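Local coordinates for protein 378aa long hypothetical citrate synthase (Sulfolobus tokodaii, PDB 1VGM) that belongs to the citrate synthase family and forms a mainly helical two-chain assembly, its own activity being only hypothetical, at residues 75-80 against 105-110; 82-87 against 98-103. One frame throughout, in Å; residues are numbered along the deposited sequence.

Interaction 1 of 2, residues 75-80 against 105-110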
loop_
_atom_site.group_PDB
_atom_site.type_symbol
_atom_site.label_atom_id
_atom_site.label_comp_id
_atom_site.label_asym_id
_atom_site.label_seq_id
_atom_site.Cartn_x
_atom_site.Cartn_y
_atom_site.Cartn_z
ATOM N N GLU A 75 22.506 -6.639 5.042
ATOM C CA GLU A 75 22.510 -7.151 3.673
ATOM C C GLU A 75 21.110 -7.087 3.065
ATOM O O GLU A 75 20.121 -7.336 3.750
ATOM C CB GLU A 75 22.993 -8.604 3.663
ATOM C CG GLU A 75 22.506 -9.408 4.870
ATOM C CD GLU A 75 22.265 -10.877 4.554
ATOM O OE1 GLU A 75 23.195 -11.531 4.025
ATOM O OE2 GLU A 75 21.149 -11.374 4.837
ATOM N N VAL A 76 21.033 -6.773 1.776
ATOM C CA VAL A 76 19.792 -6.938 1.021
ATOM C C VAL A 76 20.043 -7.744 -0.252
ATOM O O VAL A 76 21.180 -7.852 -0.716
ATOM C CB VAL A 76 19.198 -5.570 0.606
ATOM C CG1 VAL A 76 18.739 -4.800 1.834
ATOM C CG2 VAL A 76 20.241 -4.777 -0.171
ATOM N N PRO A 77 18.982 -8.317 -0.838
ATOM C CA PRO A 77 19.138 -9.033 -2.110
ATOM C C PRO A 77 19.787 -8.115 -3.129
ATOM O O PRO A 77 19.575 -6.899 -3.098
ATOM C CB PRO A 77 17.706 -9.394 -2.503
ATOM C CG PRO A 77 16.958 -9.420 -1.198
ATOM C CD PRO A 77 17.584 -8.331 -0.370
ATOM N N GLU A 78 20.586 -8.683 -4.028
ATOM C CA GLU A 78 21.316 -7.857 -4.977
ATOM C C GLU A 78 20.339 -7.224 -5.964
ATOM O O GLU A 78 20.635 -6.191 -6.571
ATOM C CB GLU A 78 22.383 -8.687 -5.706
ATOM C CG GLU A 78 21.859 -9.797 -6.598
ATOM C CD GLU A 78 22.990 -10.566 -7.267
ATOM O OE1 GLU A 78 22.742 -11.209 -8.309
ATOM O OE2 GLU A 78 24.129 -10.524 -6.748
ATOM N N GLN A 79 19.164 -7.833 -6.110
ATOM C CA GLN A 79 18.126 -7.248 -6.955
ATOM C C GLN A 79 17.768 -5.845 -6.498
ATOM O O GLN A 79 17.453 -4.985 -7.317
ATOM C CB GLN A 79 16.861 -8.111 -6.950
ATOM C CG GLN A 79 16.924 -9.296 -7.897
ATOM C CD GLN A 79 17.570 -10.508 -7.257
ATOM O OE1 GLN A 79 18.067 -10.440 -6.127
ATOM N NE2 GLN A 79 17.567 -11.627 -7.972
ATOM N N VAL A 80 17.810 -5.619 -5.189
ATOM C CA VAL A 80 17.488 -4.308 -4.631
ATOM C C VAL A 80 18.455 -3.268 -5.170
ATOM O O VAL A 80 18.049 -2.214 -5.664
ATOM C CB VAL A 80 17.596 -4.302 -3.089
ATOM C CG1 VAL A 80 17.432 -2.876 -2.564
ATOM C CG2 VAL A 80 16.547 -5.213 -2.496
ATOM N N ALA A 105 9.899 -7.972 -0.093
ATOM C CA ALA A 105 8.705 -8.799 0.079
ATOM C C ALA A 105 8.699 -10.000 -0.866
ATOM O O ALA A 105 8.328 -11.101 -0.468
ATOM C CB ALA A 105 7.443 -7.960 -0.138
ATOM N N SER A 106 9.102 -9.790 -2.114
ATOM C CA SER A 106 9.123 -10.872 -3.094
ATOM C C SER A 106 10.152 -11.951 -2.757
ATOM O O SER A 106 9.901 -13.148 -2.938
ATOM C CB SER A 106 9.411 -10.316 -4.492
ATOM O OG SER A 106 8.278 -9.653 -5.022
ATOM N N ILE A 107 11.313 -11.527 -2.274
ATOM C CA ILE A 107 12.433 -12.441 -2.138
ATOM C C ILE A 107 12.457 -13.097 -0.765
ATOM O O ILE A 107 12.658 -14.306 -0.661
ATOM C CB ILE A 107 13.768 -11.722 -2.406
ATOM C CG1 ILE A 107 13.825 -11.300 -3.877
ATOM C CG2 ILE A 107 14.946 -12.648 -2.079
ATOM C CD1 ILE A 107 15.076 -10.567 -4.267
ATOM N N TYR A 108 12.229 -12.312 0.286
ATOM C CA TYR A 108 12.104 -12.871 1.637
ATOM C C TYR A 108 10.725 -13.472 1.915
ATOM O O TYR A 108 10.614 -14.538 2.520
ATOM C CB TYR A 108 12.413 -11.803 2.687
ATOM C CG TYR A 108 13.833 -11.271 2.644
ATOM C CD1 TYR A 108 14.083 -9.899 2.644
ATOM C CD2 TYR A 108 14.922 -12.139 2.630
ATOM C CE1 TYR A 108 15.383 -9.405 2.635
ATOM C CE2 TYR A 108 16.228 -11.653 2.620
ATOM C CZ TYR A 108 16.449 -10.286 2.626
ATOM O OH TYR A 108 17.736 -9.800 2.643
ATOM N N ASP A 109 9.675 -12.785 1.478
ATOM C CA ASP A 109 8.308 -13.246 1.709
ATOM C C ASP A 109 8.123 -13.901 3.087
ATOM O O ASP A 109 7.734 -15.070 3.198
ATOM C CB ASP A 109 7.902 -14.227 0.610
ATOM C CG ASP A 109 6.402 -14.366 0.487
ATOM O OD1 ASP A 109 5.686 -13.632 1.191
ATOM O OD2 ASP A 109 5.941 -15.206 -0.309
ATOM N N PRO A 110 8.385 -13.144 4.159
ATOM C CA PRO A 110 8.308 -13.735 5.501
ATOM C C PRO A 110 6.884 -14.098 5.912
ATOM O O PRO A 110 5.936 -13.368 5.618
ATOM C CB PRO A 110 8.901 -12.656 6.396
ATOM C CG PRO A 110 8.522 -11.375 5.700
ATOM C CD PRO A 110 8.624 -11.691 4.212
HETATM O O HOH W 1 19.898 -11.435 2.115
#

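Interaction 2 of 2, residues 82-87 against 98-103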
loop_
_atom_site.group_PDB
_atom_site.type_symbol
_atom_site.label_atom_id
_atom_site.label_comp_id
_atom_site.label_asym_id
_atom_site.label_seq_id
_atom_site.Cartn_x
_atom_site.Cartn_y
_atom_site.Cartn_z
ATOM N N SER A 82 20.501 -3.539 -7.734
ATOM C CA SER A 82 20.419 -3.491 -9.181
ATOM C C SER A 82 19.290 -2.569 -9.632
ATOM O O SER A 82 19.464 -1.746 -10.526
ATOM C CB SER A 82 20.196 -4.901 -9.729
ATOM O OG SER A 82 19.976 -4.859 -11.125
ATOM N N THR A 83 18.128 -2.703 -9.005
ATOM C CA THR A 83 16.962 -1.927 -9.407
ATOM C C THR A 83 17.049 -0.460 -8.981
ATOM O O THR A 83 16.765 0.438 -9.773
ATOM C CB THR A 83 15.679 -2.539 -8.823
ATOM O OG1 THR A 83 15.470 -3.827 -9.412
ATOM C CG2 THR A 83 14.475 -1.638 -9.102
ATOM N N ILE A 84 17.434 -0.219 -7.732
ATOM C CA ILE A 84 17.597 1.142 -7.217
ATOM C C ILE A 84 18.540 1.946 -8.112
ATOM O O ILE A 84 18.251 3.088 -8.503
ATOM C CB ILE A 84 18.165 1.113 -5.769
ATOM C CG1 ILE A 84 17.029 0.931 -4.765
ATOM C CG2 ILE A 84 18.930 2.390 -5.465
ATOM C CD1 ILE A 84 17.511 0.796 -3.322
ATOM N N PHE A 85 19.676 1.344 -8.440
ATOM C CA PHE A 85 20.708 2.055 -9.171
ATOM C C PHE A 85 20.434 2.144 -10.669
ATOM O O PHE A 85 21.166 2.814 -11.394
ATOM C CB PHE A 85 22.058 1.398 -8.903
ATOM C CG PHE A 85 22.671 1.820 -7.608
ATOM C CD1 PHE A 85 23.527 2.921 -7.558
ATOM C CD2 PHE A 85 22.302 1.198 -6.418
ATOM C CE1 PHE A 85 24.025 3.386 -6.348
ATOM C CE2 PHE A 85 22.794 1.654 -5.204
ATOM C CZ PHE A 85 23.652 2.765 -5.165
ATOM N N SER A 86 19.382 1.479 -11.137
ATOM C CA SER A 86 19.066 1.514 -12.562
ATOM C C SER A 86 17.989 2.543 -12.864
ATOM O O SER A 86 17.710 2.828 -14.022
ATOM C CB SER A 86 18.595 0.142 -13.041
ATOM O OG SER A 86 17.270 -0.106 -12.603
ATOM N N MET A 87 17.383 3.103 -11.826
ATOM C CA MET A 87 16.316 4.071 -12.024
ATOM C C MET A 87 16.880 5.462 -12.252
ATOM O O MET A 87 18.013 5.757 -11.869
ATOM C CB MET A 87 15.375 4.075 -10.822
ATOM C CG MET A 87 14.216 3.108 -10.991
ATOM S SD MET A 87 13.049 3.221 -9.662
ATOM C CE MET A 87 13.777 2.093 -8.500
ATOM N N GLU A 98 9.586 2.415 -1.884
ATOM C CA GLU A 98 8.449 1.503 -1.983
ATOM C C GLU A 98 8.762 0.374 -2.954
ATOM O O GLU A 98 8.347 -0.767 -2.745
ATOM C CB GLU A 98 7.175 2.251 -2.412
ATOM C CG GLU A 98 7.090 2.650 -3.873
ATOM C CD GLU A 98 5.783 3.369 -4.204
ATOM O OE1 GLU A 98 5.724 4.037 -5.252
ATOM O OE2 GLU A 98 4.815 3.268 -3.421
ATOM N N THR A 99 9.525 0.691 -3.995
ATOM C CA THR A 99 9.989 -0.320 -4.939
ATOM C C THR A 99 10.935 -1.313 -4.273
ATOM O O THR A 99 10.773 -2.518 -4.426
ATOM C CB THR A 99 10.732 0.310 -6.138
ATOM O OG1 THR A 99 9.880 1.258 -6.790
ATOM C CG2 THR A 99 11.129 -0.777 -7.133
ATOM N N ALA A 100 11.924 -0.800 -3.545
ATOM C CA ALA A 100 12.870 -1.657 -2.834
ATOM C C ALA A 100 12.145 -2.619 -1.902
ATOM O O ALA A 100 12.478 -3.804 -1.844
ATOM C CB ALA A 100 13.869 -0.808 -2.041
ATOM N N PHE A 101 11.152 -2.120 -1.172
ATOM C CA PHE A 101 10.441 -2.966 -0.218
ATOM C C PHE A 101 9.559 -4.004 -0.904
ATOM O O PHE A 101 9.232 -5.025 -0.306
ATOM C CB PHE A 101 9.600 -2.110 0.734
ATOM C CG PHE A 101 10.338 -1.703 1.979
ATOM C CD1 PHE A 101 10.171 -2.410 3.167
ATOM C CD2 PHE A 101 11.240 -0.642 1.949
ATOM C CE1 PHE A 101 10.896 -2.076 4.304
ATOM C CE2 PHE A 101 11.979 -0.293 3.087
ATOM C CZ PHE A 101 11.807 -1.011 4.266
ATOM N N GLY A 102 9.185 -3.729 -2.154
ATOM C CA GLY A 102 8.472 -4.701 -2.961
ATOM C C GLY A 102 9.377 -5.856 -3.323
ATOM O O GLY A 102 8.967 -7.022 -3.274
ATOM N N ILE A 103 10.624 -5.538 -3.658
ATOM C CA ILE A 103 11.624 -6.569 -3.902
ATOM C C ILE A 103 11.946 -7.416 -2.664
ATOM O O ILE A 103 12.078 -8.636 -2.771
ATOM C CB ILE A 103 12.921 -5.945 -4.462
ATOM C CG1 ILE A 103 12.652 -5.414 -5.873
ATOM C CG2 ILE A 103 14.044 -6.980 -4.480
ATOM C CD1 ILE A 103 13.752 -4.543 -6.431
#

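Interaction 1 of 2, residues 75-80 against 105-110
I107 meets P77 and Q79 through CD1, which ends a straight chain: CG1 stands beside the backbone N (chi1 -66°) and chi2 is fully extended. The Y108 ring reaches across to P77. From the other segment the Q79 chain bends at chi2 (86°), which folds its amide back over the end of I107.

P77 lies against both I107 and Y108. Its ring slides past I107 in the opposite direction, and CB lies only 3.4 Å from I107 CD1, tighter than normal van der Waals packing. While CB faces I107, CD faces the tyrosine and CG touches both: P77 CD sits obliquely to the aromatic ring, 3.8 Å from Y108 CZ. Q79 OE1 adds a 3.5 Å contact with I107 CD1, while its NE2 is hydrogen-bonded to the carbonyl of S86 of the second subunit, which fixes the amide.

No direct hydrogen bond joins the segments. A water at the edge of the Y108 ring, in its plane, lies 2.8 Å from Y108 OH and gives E75 OE2 a weak bond of 3.0 Å. K127 of helix 117-139 bonds E75 O and, weakly, Y108 OH.

The contact thus lies at the surface, where the start of helix 78-84 and its lead-in loop pack on the end of helix 93-108, beside helix 117-139.

Interaction 2 of 2, residues 82-87 against 98-103
T83 and I103 meet tip to tip, and the whole contact is packing, with no hydrogen bond from one segment to the other. I103 CD1 comes to 3.5 Å from T83 OG1 and 3.7 Å from T83 CB. In T83, chi1 of -66° sets OG1 beside the backbone N and CG2 anti to it; this methyl meets T99 CG2 at 4.0 Å. M87, its chain bent at chi3, brings CE end-on to the same T99 methyl at 4.1 Å. About one turn before I103, A100 CB receives I84 CD1 at 4.2 Å.

The polar groups are satisfied elsewhere. T83 OG1 bonds to Q79 O and to T83 OG1 of the second subunit, and T99 OG1 to G95 O. Within 82-87, T83 O accepts both S86 N and S86 OG from one face of its carbonyl plane; the hydroxyl, at 2.9 Å from T83 O, is tilted 27° out of that plane. This holds the chain where it leaves helix 78-84 through a type I turn, I84 to M87.

All six touching residues are buried. The arrangement is an antiparallel helical hairpin, helices 78-84 and 93-108, packed against the second subunit, within the largely helical fold of the citrate synthase family.

How the interactions relate
Coming from the N terminus, the chain runs through the lead-in loop 75-77 into helix 78-84, turns, and enters helix 93-108. Interaction 2 closes the short inner loop, with ten residues between 82-87 and 98-103; interaction 1 closes the wider one around it, between 75-80 and 105-110. The two are therefore concentric, and they do not cross. Their centres lie 10 Å apart, and they touch directly: V80 CG2 packs on I103 CG2 at 3.7 Å. Together they join helix 78-84 and its lead-in to the later part of helix 93-108, from a buried end near the turn to a surface end, and both reach the second subunit.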